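Long-range contacts in interphotoreceptor retinoid-binding protein (Xenopus laevis, PDB 1J7X), which probably binds retinoids and carries them through the space between photoreceptors and the retinal pigment epithelium: residues Ile172-Leu177 with Asp186-His191; Leu160-Phe165 with Glu218-Leu223; Ala117-Ile122 with Ser154-Pro159; Leu166-Lys171 with Gly196-Ser201. One frame throughout, in Å; residues are numbered along the deposited sequence.

How the contacts relate
The four contacts lie in the part of the chain that belongs to the S41 peptidase family. Contact 3 comes first: it sets the N-terminal end of helix 119-137 against the turn that leads into helix 158-163, closing a loop that holds strand 142-146. That second helix then runs directly into contact 2, where it packs on helix 216-226 and closes a longer loop. Inside this loop is contact 4, between the chain just after helix 158-163 and the approach to strand 204-209, and nested within contact 4 is contact 1, the hairpin of strands 173-179 and 186-189. Ser163 and Leu223 of contact 2 touch the hairpin, and contact 3 joins it through Pro159.

Contact 1: Ile172-Leu177 with Asp186-His191; sequences IHLFTL and DEVYSH
Asp186 pairs with Leu177 at the far end of the two strands, where Leu177 N donates to Asp186 O (2.9 Å); the return bond from Asp186 N to Leu177 O is weak. The Asp186 carboxylate turns to Ser184, outside the pair. Glu187 lies beside Thr176 in a non-hydrogen-bonded pair, both side chains pointing the same way, and Thr176 CA comes within 3.3 Å of Asp186 O. Val188 comes next and is gripped through both backbone polar atoms: its N donates to Phe175 O and its O accepts from Leu174 N, each at 2.8 Å. Its isopropyl group sits on the face of the Phe175 ring, CB 3.8 Å from the centroid and 15° off the normal. Phe175 chi1 of 58° places CG between the backbone N and the carbonyl carbon, which swings the ring under the valine. On the other face of the sheet, Tyr189 lays CD1 3.4 Å from His173 CA. Ser190 closes the near end with two bonds to Ile172: its N donates to Ile172 O, while its OG accepts from Ile172 N at 3.1 Å, so a side-chain oxygen stands in for a backbone carbonyl. Leu174 CD1 packs against the backbone here and turns to Pro159 and Leu162 of helix 158-163. Phe175 in turn stacks on Phe263 of strand 254-265. With Leu174 and Phe175 both opposite Val188, this is a classic beta bulge in an antiparallel beta hairpin.

Contact 2: Leu160-Phe165 with Glu218-Leu223; sequences LLLSYF and EEFAYL
Leu161 lays its CD2 methyl over one face of the Phe220 ring, 3.8 Å from the centroid and 28° off the normal, a CH-pi contact displaced toward the rim: CE1 is the nearest ring atom, at 3.4 Å. The leucine and the phenylalanine cross at about a right angle. Leu162, one residue on, slides past the same ring in the opposite direction and brings CD2 to 3.5 Å from Phe220 CE1, so two successive leucines close on one ring atom. Its other methyl reaches the next turn of the partner helix, CD1 standing 3.6 Å from Leu223 CD1. An alanine here would strip off both methyls and is likely to leave a gap between Phe220 and Leu223, with the ring less firmly held. Phe165 completes the contact, its CE2 lying at the edge of the Phe220 ring, 4.2 Å from CZ. Phe220 reaches all three because its CG stands opposite the backbone N (chi1 179°), carrying the ring out across the gap between the helices. No hydrogen bond joins the two segments; the contact is made by apolar side chains, most of them buried. Around it, strand 142-146 supplies Ile145 against both phenylalanines, and strands 173-179 and 254-265 back Leu223 with Phe175 and Phe263, so helices 158-163 and 216-226 meet among strands of both sheets.

Contact 3: Ala117-Ile122 with Ser154-Pro159; sequences ADVSVI and SSTAVP
Thr156 OG1 works in both directions between the segments: it accepts from Val119 N at 2.6 Å, with 162° at the hydrogen, and donates to Asp118 OD1 at 2.7 Å. The donation comes from well above the carboxylate plane, 77° out of it. Thr156 chi1 of 60° sets OG1 between its own backbone N and carbonyl carbon, and from there the hydroxyl reaches both partners. The other carboxylate oxygen of Asp118 caps helix 119-137: OD2 accepts from Ser120 N and Ser120 OG, each 2.8 Å away, on opposite faces of its plane. Asp118 is thus the N-cap residue, its two oxygens divided between its own helix and the neighbouring turn. An asparagine in its place would have only one carboxamide oxygen to accept with, and would probably leave either the Thr156 hydroxyl or the Ser120 cap without its acceptor. A water deepens the link, donating to Ala117 O and Ser154 O and accepting from Ala157 N, so three backbone polar atoms from both segments meet at one point. Packing lies beyond: the Ala157 methyl touches Ile122 CG1, 3.8 Å away, and also Val119 CB, while Val119 CG1 rests beside Thr156 CB. Residues Ser155 to Val158 form a type I turn leading into helix 158-163. On its other side this turn meets helix 216-226, through Ser155 and Val158 on Ala216, while Val121 of helix 119-137 packs against the loop residues Ile79, Ala81 and Ile84.

Contact 4: Leu166-Lys171 with Gly196-Ser201; sequences LDPETK and GKPYGS
Ser201 and Asp167 join two irregular loops at the surface of the S41-family part of the fold, one leading from helix 158-163 to strand 173-179, the other from strand 186-189 to strand 204-209. Neither segment holds regular helix or strand. Apolar contact is slight: the two proline rings approach with Pro168 CG 4.3 Å from Pro198 CG. Ser201 CB lies 4.2 Å from Leu166 CA. Leu166 sets its CB away from this partner, and its side chain packs on Ile172 and Ser190 beside the hairpin. Backbone fit comes next. Gly200 has a positive phi of 95°, in a conformation where any side chain would collide with the carbonyl oxygen of Tyr199, and its N is bonded to Tyr164 just before the first loop. Earlier in the second loop, partners outside the contact take over: Lys197 NZ makes a salt bridge with Glu135, and Tyr199 OH bonds to Thr140. Polar contact between the segments rests on a single side-chain bond. Ser201 chi1 of 67° brings OG round toward the aspartate, whose carboxylate end bends back to the second loop although its CB points away from it. Ser201 OG donates to Asp167 OD2 at 2.9 Å, approaching from above the carboxylate plane, 40° out of it.

Contact 1: Ile172-Leu177 with Asp186-His191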
# COMPACT_ATOMS: atom_id res chain seq x y z
N ILE A 172 19.15 0.49 -2.82
CA ILE A 172 18.15 0.93 -3.79
C ILE A 172 17.13 1.81 -3.11
O ILE A 172 16.50 1.44 -2.15
CB ILE A 172 17.45 -0.28 -4.35
CG1 ILE A 172 18.49 -1.21 -4.97
CG2 ILE A 172 16.38 0.17 -5.36
CD1 ILE A 172 19.23 -0.57 -6.17
N HIS A 173 16.87 2.97 -3.68
CA HIS A 173 15.89 3.84 -3.09
C HIS A 173 14.53 3.21 -3.48
O HIS A 173 14.33 2.84 -4.59
CB HIS A 173 15.97 5.21 -3.75
CG HIS A 173 14.80 6.11 -3.44
ND1 HIS A 173 14.49 6.56 -2.19
CD2 HIS A 173 13.96 6.74 -4.29
CE1 HIS A 173 13.46 7.40 -2.27
NE2 HIS A 173 13.13 7.52 -3.53
N LEU A 174 13.68 3.11 -2.52
CA LEU A 174 12.34 2.49 -2.79
C LEU A 174 11.30 3.56 -2.96
O LEU A 174 10.53 3.54 -3.90
CB LEU A 174 12.00 1.58 -1.64
CG LEU A 174 13.00 0.47 -1.47
CD1 LEU A 174 12.58 -0.35 -0.17
CD2 LEU A 174 13.18 -0.39 -2.62
N PHE A 175 11.23 4.46 -2.03
CA PHE A 175 10.27 5.56 -2.04
C PHE A 175 10.70 6.53 -0.94
O PHE A 175 11.62 6.24 -0.16
CB PHE A 175 8.82 5.09 -1.76
CG PHE A 175 8.65 4.36 -0.41
CD1 PHE A 175 8.93 3.04 -0.32
CD2 PHE A 175 8.23 5.04 0.71
CE1 PHE A 175 8.82 2.35 0.95
CE2 PHE A 175 8.01 4.41 1.95
CZ PHE A 175 8.29 3.08 2.09
N THR A 176 10.09 7.69 -0.92
CA THR A 176 10.28 8.67 0.03
C THR A 176 8.94 9.10 0.58
O THR A 176 8.03 9.26 -0.20
CB THR A 176 10.97 9.95 -0.62
OG1 THR A 176 12.29 9.56 -1.00
CG2 THR A 176 11.17 11.02 0.36
N LEU A 177 8.85 9.20 1.89
CA LEU A 177 7.67 9.61 2.56
C LEU A 177 7.83 11.04 2.96
O LEU A 177 8.93 11.45 3.41
CB LEU A 177 7.43 8.78 3.81
CG LEU A 177 6.91 7.38 3.57
CD1 LEU A 177 6.35 6.85 4.84
CD2 LEU A 177 5.83 7.32 2.49
N ASP A 186 11.46 11.33 4.71
CA ASP A 186 12.31 10.16 4.94
C ASP A 186 12.46 9.27 3.73
O ASP A 186 11.47 8.80 3.13
CB ASP A 186 11.75 9.36 6.10
CG ASP A 186 11.78 10.13 7.39
OD1 ASP A 186 12.87 10.58 7.84
OD2 ASP A 186 10.76 10.36 8.07
N GLU A 187 13.69 9.08 3.29
CA GLU A 187 13.96 8.27 2.16
C GLU A 187 14.08 6.82 2.66
O GLU A 187 14.74 6.56 3.63
CB GLU A 187 15.23 8.64 1.44
CG GLU A 187 15.17 10.01 0.84
CD GLU A 187 15.84 10.96 1.70
OE1 GLU A 187 15.63 10.95 2.94
OE2 GLU A 187 16.60 11.68 1.09
N VAL A 188 13.38 5.94 1.99
CA VAL A 188 13.34 4.52 2.33
C VAL A 188 14.11 3.73 1.36
O VAL A 188 13.92 3.75 0.17
CB VAL A 188 11.86 4.01 2.55
CG1 VAL A 188 11.91 2.55 3.01
CG2 VAL A 188 11.12 4.88 3.50
N TYR A 189 15.08 2.95 1.86
CA TYR A 189 15.91 2.17 1.07
C TYR A 189 15.77 0.67 1.43
O TYR A 189 15.35 0.40 2.49
CB TYR A 189 17.42 2.54 1.31
CG TYR A 189 17.74 3.97 0.89
CD1 TYR A 189 18.00 4.29 -0.40
CD2 TYR A 189 17.69 4.97 1.83
CE1 TYR A 189 18.24 5.62 -0.72
CE2 TYR A 189 17.93 6.26 1.44
CZ TYR A 189 18.19 6.52 0.21
OH TYR A 189 18.37 7.91 -0.10
N SER A 190 16.23 -0.14 0.52
CA SER A 190 16.34 -1.56 0.63
C SER A 190 17.46 -1.83 1.62
O SER A 190 18.29 -1.00 1.88
CB SER A 190 16.65 -2.22 -0.71
OG SER A 190 17.84 -1.83 -1.29
N HIS A 191 17.49 -3.03 2.14
CA HIS A 191 18.57 -3.49 3.02
C HIS A 191 19.74 -4.10 2.27
O HIS A 191 19.52 -4.86 1.35
CB HIS A 191 18.02 -4.49 4.03
CG HIS A 191 17.27 -3.85 5.15
ND1 HIS A 191 17.82 -3.70 6.42
CD2 HIS A 191 16.09 -3.15 5.17
CE1 HIS A 191 17.00 -2.98 7.16
NE2 HIS A 191 15.93 -2.66 6.43

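Contact 2: Leu160-Phe165 with Glu218-Leu223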
# COMPACT_ATOMS: atom_id res chain seq x y z
N LEU A 160 12.33 -4.64 3.83
CA LEU A 160 13.07 -5.87 4.06
C LEU A 160 12.64 -6.92 3.09
O LEU A 160 13.46 -7.57 2.46
CB LEU A 160 12.87 -6.31 5.53
CG LEU A 160 13.61 -7.66 5.82
CD1 LEU A 160 15.08 -7.46 5.57
CD2 LEU A 160 13.37 -8.10 7.28
N LEU A 161 11.33 -7.12 2.93
CA LEU A 161 10.87 -8.11 1.97
C LEU A 161 11.32 -7.81 0.57
O LEU A 161 11.74 -8.66 -0.18
CB LEU A 161 9.35 -8.26 2.04
CG LEU A 161 8.72 -9.18 1.02
CD1 LEU A 161 9.23 -10.54 1.20
CD2 LEU A 161 7.17 -9.27 1.08
N LEU A 162 11.17 -6.57 0.16
CA LEU A 162 11.53 -6.19 -1.15
C LEU A 162 12.99 -6.54 -1.46
O LEU A 162 13.34 -6.92 -2.57
CB LEU A 162 11.30 -4.72 -1.28
CG LEU A 162 9.88 -4.22 -1.50
CD1 LEU A 162 9.86 -2.67 -1.35
CD2 LEU A 162 9.35 -4.58 -2.81
N SER A 163 13.82 -6.43 -0.44
CA SER A 163 15.29 -6.65 -0.54
C SER A 163 15.65 -8.03 -0.97
O SER A 163 16.73 -8.24 -1.51
CB SER A 163 15.97 -6.29 0.74
OG SER A 163 15.75 -4.89 1.10
N TYR A 164 14.74 -8.97 -0.82
CA TYR A 164 14.99 -10.33 -1.34
C TYR A 164 14.92 -10.42 -2.86
O TYR A 164 15.27 -11.47 -3.44
CB TYR A 164 14.02 -11.36 -0.68
CG TYR A 164 14.36 -11.68 0.75
CD1 TYR A 164 13.94 -10.87 1.80
CD2 TYR A 164 14.96 -12.85 1.08
CE1 TYR A 164 14.26 -11.10 3.12
CE2 TYR A 164 15.36 -13.08 2.40
CZ TYR A 164 14.97 -12.26 3.41
OH TYR A 164 15.31 -12.56 4.73
N PHE A 165 14.44 -9.36 -3.49
CA PHE A 165 14.30 -9.35 -4.95
C PHE A 165 15.19 -8.35 -5.62
O PHE A 165 15.02 -8.07 -6.82
CB PHE A 165 12.84 -9.14 -5.29
CG PHE A 165 11.95 -10.15 -4.72
CD1 PHE A 165 11.81 -11.40 -5.28
CD2 PHE A 165 11.31 -9.92 -3.57
CE1 PHE A 165 10.99 -12.31 -4.68
CE2 PHE A 165 10.55 -10.84 -2.90
CZ PHE A 165 10.36 -12.06 -3.48
N GLU A 218 -0.54 -3.73 -0.85
CA GLU A 218 -0.62 -2.81 -1.99
C GLU A 218 0.72 -2.07 -2.22
O GLU A 218 1.20 -1.97 -3.30
CB GLU A 218 -1.76 -1.80 -1.75
CG GLU A 218 -3.15 -2.42 -1.67
CD GLU A 218 -4.27 -1.35 -1.54
OE1 GLU A 218 -4.63 -0.68 -2.62
OE2 GLU A 218 -4.75 -1.11 -0.41
N GLU A 219 1.32 -1.67 -1.09
CA GLU A 219 2.61 -1.00 -1.13
C GLU A 219 3.64 -1.85 -1.71
O GLU A 219 4.40 -1.44 -2.58
CB GLU A 219 3.04 -0.49 0.22
CG GLU A 219 2.32 0.77 0.64
CD GLU A 219 2.81 1.36 2.01
OE1 GLU A 219 4.00 1.17 2.34
OE2 GLU A 219 1.94 2.02 2.70
N PHE A 220 3.63 -3.12 -1.29
CA PHE A 220 4.60 -4.14 -1.84
C PHE A 220 4.43 -4.33 -3.30
O PHE A 220 5.42 -4.29 -4.11
CB PHE A 220 4.52 -5.49 -1.08
CG PHE A 220 5.43 -6.51 -1.60
CD1 PHE A 220 6.70 -6.57 -1.19
CD2 PHE A 220 4.99 -7.49 -2.51
CE1 PHE A 220 7.60 -7.50 -1.83
CE2 PHE A 220 5.81 -8.41 -2.98
CZ PHE A 220 7.10 -8.43 -2.66
N ALA A 221 3.16 -4.54 -3.71
CA ALA A 221 2.85 -4.74 -5.14
C ALA A 221 3.24 -3.47 -5.98
O ALA A 221 3.84 -3.52 -7.08
CB ALA A 221 1.36 -5.05 -5.39
N TYR A 222 2.80 -2.36 -5.43
CA TYR A 222 3.11 -1.04 -6.11
C TYR A 222 4.62 -0.85 -6.34
O TYR A 222 5.09 -0.55 -7.46
CB TYR A 222 2.52 0.12 -5.33
CG TYR A 222 2.74 1.43 -6.02
CD1 TYR A 222 1.95 1.85 -7.07
CD2 TYR A 222 3.84 2.19 -5.66
CE1 TYR A 222 2.25 3.11 -7.74
CE2 TYR A 222 4.17 3.40 -6.36
CZ TYR A 222 3.32 3.84 -7.37
OH TYR A 222 3.61 5.00 -8.05
N LEU A 223 5.35 -1.10 -5.25
CA LEU A 223 6.81 -0.96 -5.29
C LEU A 223 7.50 -1.94 -6.19
O LEU A 223 8.42 -1.56 -7.02
CB LEU A 223 7.38 -1.00 -3.86
CG LEU A 223 7.02 0.25 -3.11
CD1 LEU A 223 7.46 0.02 -1.69
CD2 LEU A 223 7.73 1.56 -3.69

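Contact 3: Ala117-Ile122 with Ser154-Pro159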
# COMPACT_ATOMS: atom_id res chain seq x y z
N ALA A 117 3.13 -8.80 8.67
CA ALA A 117 3.35 -8.49 10.08
C ALA A 117 4.41 -7.39 10.23
O ALA A 117 5.15 -7.12 9.31
CB ALA A 117 3.83 -9.72 10.73
N ASP A 118 4.43 -6.78 11.39
CA ASP A 118 5.35 -5.73 11.71
C ASP A 118 6.80 -6.30 11.61
O ASP A 118 7.03 -7.50 11.83
CB ASP A 118 5.12 -5.21 13.14
CG ASP A 118 6.02 -4.05 13.46
OD1 ASP A 118 5.75 -2.93 12.97
OD2 ASP A 118 7.08 -4.26 14.10
N VAL A 119 7.73 -5.41 11.30
CA VAL A 119 9.09 -5.87 11.16
C VAL A 119 9.62 -6.55 12.47
O VAL A 119 10.54 -7.37 12.42
CB VAL A 119 10.01 -4.76 10.61
CG1 VAL A 119 10.26 -3.70 11.65
CG2 VAL A 119 11.31 -5.36 10.05
N SER A 120 9.02 -6.18 13.62
CA SER A 120 9.50 -6.78 14.88
C SER A 120 9.17 -8.27 14.93
O SER A 120 9.91 -9.04 15.55
CB SER A 120 8.99 -6.01 16.07
OG SER A 120 7.58 -6.02 16.16
N VAL A 121 8.07 -8.66 14.28
CA VAL A 121 7.63 -10.00 14.17
C VAL A 121 8.46 -10.74 13.18
O VAL A 121 8.96 -11.86 13.45
CB VAL A 121 6.17 -10.07 13.87
CG1 VAL A 121 5.77 -11.54 13.61
CG2 VAL A 121 5.34 -9.40 15.05
N ILE A 122 8.68 -10.14 12.00
CA ILE A 122 9.46 -10.76 10.99
C ILE A 122 10.84 -11.05 11.47
O ILE A 122 11.42 -12.06 11.09
CB ILE A 122 9.56 -9.98 9.65
CG1 ILE A 122 8.17 -9.78 9.05
CG2 ILE A 122 10.49 -10.67 8.62
CD1 ILE A 122 7.48 -11.11 8.67
N SER A 154 0.87 -3.72 8.86
CA SER A 154 1.91 -2.73 8.98
C SER A 154 2.84 -2.81 7.77
O SER A 154 3.06 -3.92 7.22
CB SER A 154 2.73 -3.05 10.21
OG SER A 154 3.98 -2.31 10.16
N SER A 155 3.37 -1.66 7.34
CA SER A 155 4.30 -1.61 6.20
C SER A 155 5.72 -1.69 6.68
O SER A 155 6.62 -1.58 5.86
CB SER A 155 4.10 -0.32 5.33
OG SER A 155 2.74 -0.38 4.92
N THR A 156 5.95 -1.82 7.97
CA THR A 156 7.35 -1.76 8.49
C THR A 156 8.33 -2.78 7.93
O THR A 156 9.49 -2.51 7.81
CB THR A 156 7.40 -1.84 10.05
OG1 THR A 156 6.81 -3.06 10.54
CG2 THR A 156 6.62 -0.68 10.70
N ALA A 157 7.81 -3.94 7.50
CA ALA A 157 8.68 -4.98 6.88
C ALA A 157 8.72 -4.96 5.38
O ALA A 157 9.39 -5.75 4.79
CB ALA A 157 8.26 -6.34 7.33
N VAL A 158 8.03 -4.00 4.72
CA VAL A 158 8.06 -3.99 3.28
C VAL A 158 9.44 -3.82 2.67
O VAL A 158 9.78 -4.48 1.72
CB VAL A 158 7.00 -3.00 2.79
CG1 VAL A 158 7.03 -2.83 1.33
CG2 VAL A 158 5.57 -3.50 3.13
N PRO A 159 10.24 -2.86 3.18
CA PRO A 159 11.56 -2.72 2.62
C PRO A 159 12.40 -3.98 2.70
O PRO A 159 13.09 -4.36 1.78
CB PRO A 159 12.16 -1.53 3.40
CG PRO A 159 10.89 -0.72 3.81
CD PRO A 159 9.84 -1.81 4.14
O HOH W 1 5.37 -5.29 7.33

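Contact 4: Leu166-Lys171 with Gly196-Ser201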
# COMPACT_ATOMS: atom_id res chain seq x y z
N LEU A 166 16.19 -7.85 -4.89
CA LEU A 166 17.10 -6.82 -5.45
C LEU A 166 18.52 -7.27 -5.23
O LEU A 166 18.72 -8.30 -4.66
CB LEU A 166 16.94 -5.52 -4.74
CG LEU A 166 15.53 -4.98 -4.82
CD1 LEU A 166 15.39 -3.80 -3.85
CD2 LEU A 166 15.24 -4.49 -6.21
N ASP A 167 19.50 -6.49 -5.71
CA ASP A 167 20.95 -6.83 -5.61
C ASP A 167 21.50 -6.71 -4.21
O ASP A 167 21.37 -5.68 -3.60
CB ASP A 167 21.78 -5.93 -6.53
CG ASP A 167 21.75 -6.38 -8.00
OD1 ASP A 167 22.31 -5.63 -8.85
OD2 ASP A 167 21.24 -7.49 -8.37
N PRO A 168 22.13 -7.75 -3.70
CA PRO A 168 22.70 -7.78 -2.35
C PRO A 168 23.57 -6.60 -2.01
O PRO A 168 23.71 -6.18 -0.85
CB PRO A 168 23.56 -9.01 -2.40
CG PRO A 168 22.81 -9.91 -3.32
CD PRO A 168 22.39 -9.00 -4.42
N GLU A 169 24.21 -6.06 -3.03
CA GLU A 169 24.98 -4.84 -2.83
C GLU A 169 24.59 -3.80 -3.84
O GLU A 169 25.13 -3.80 -4.97
CB GLU A 169 26.47 -5.12 -2.95
CG GLU A 169 27.00 -6.12 -1.94
CD GLU A 169 26.75 -5.72 -0.49
OE1 GLU A 169 27.27 -4.64 -0.06
OE2 GLU A 169 26.06 -6.49 0.22
N THR A 170 23.63 -2.94 -3.44
CA THR A 170 23.11 -1.89 -4.32
C THR A 170 22.56 -0.64 -3.59
O THR A 170 22.73 0.47 -4.08
CB THR A 170 22.04 -2.44 -5.21
N LYS A 171 21.91 -0.82 -2.43
CA LYS A 171 21.31 0.32 -1.73
C LYS A 171 20.34 1.02 -2.72
O LYS A 171 20.72 1.95 -3.43
CB LYS A 171 22.38 1.26 -1.24
N GLY A 196 19.02 -15.34 4.80
CA GLY A 196 18.56 -16.38 3.88
C GLY A 196 18.86 -15.90 2.48
O GLY A 196 19.36 -14.80 2.31
N LYS A 197 18.68 -16.77 1.49
CA LYS A 197 19.09 -16.48 0.11
C LYS A 197 18.12 -15.56 -0.58
O LYS A 197 16.92 -15.79 -0.63
CB LYS A 197 19.10 -17.75 -0.70
CG LYS A 197 20.23 -18.73 -0.29
CD LYS A 197 20.04 -20.08 -0.93
CE LYS A 197 21.12 -21.03 -0.52
NZ LYS A 197 20.68 -22.42 -0.92
N PRO A 198 18.59 -14.42 -1.06
CA PRO A 198 17.70 -13.55 -1.82
C PRO A 198 17.32 -14.27 -3.11
O PRO A 198 18.05 -15.16 -3.61
CB PRO A 198 18.57 -12.29 -2.09
CG PRO A 198 19.85 -12.64 -1.85
CD PRO A 198 19.87 -13.74 -0.78
N TYR A 199 16.13 -13.99 -3.59
CA TYR A 199 15.67 -14.57 -4.83
C TYR A 199 16.47 -13.91 -5.94
O TYR A 199 16.57 -14.43 -6.98
CB TYR A 199 14.17 -14.29 -5.10
CG TYR A 199 13.60 -15.20 -6.15
CD1 TYR A 199 13.66 -16.56 -6.00
CD2 TYR A 199 12.99 -14.73 -7.28
CE1 TYR A 199 13.10 -17.39 -6.97
CE2 TYR A 199 12.53 -15.56 -8.26
CZ TYR A 199 12.58 -16.90 -8.12
OH TYR A 199 11.94 -17.78 -9.07
N GLY A 200 16.95 -12.71 -5.71
CA GLY A 200 17.75 -12.03 -6.68
C GLY A 200 16.91 -11.07 -7.57
O GLY A 200 15.71 -11.02 -7.53
N SER A 201 17.60 -10.38 -8.47
CA SER A 201 16.93 -9.41 -9.36
C SER A 201 16.72 -9.81 -10.79
O SER A 201 16.06 -9.01 -11.56
CB SER A 201 17.71 -8.09 -9.37
OG SER A 201 19.00 -8.31 -10.00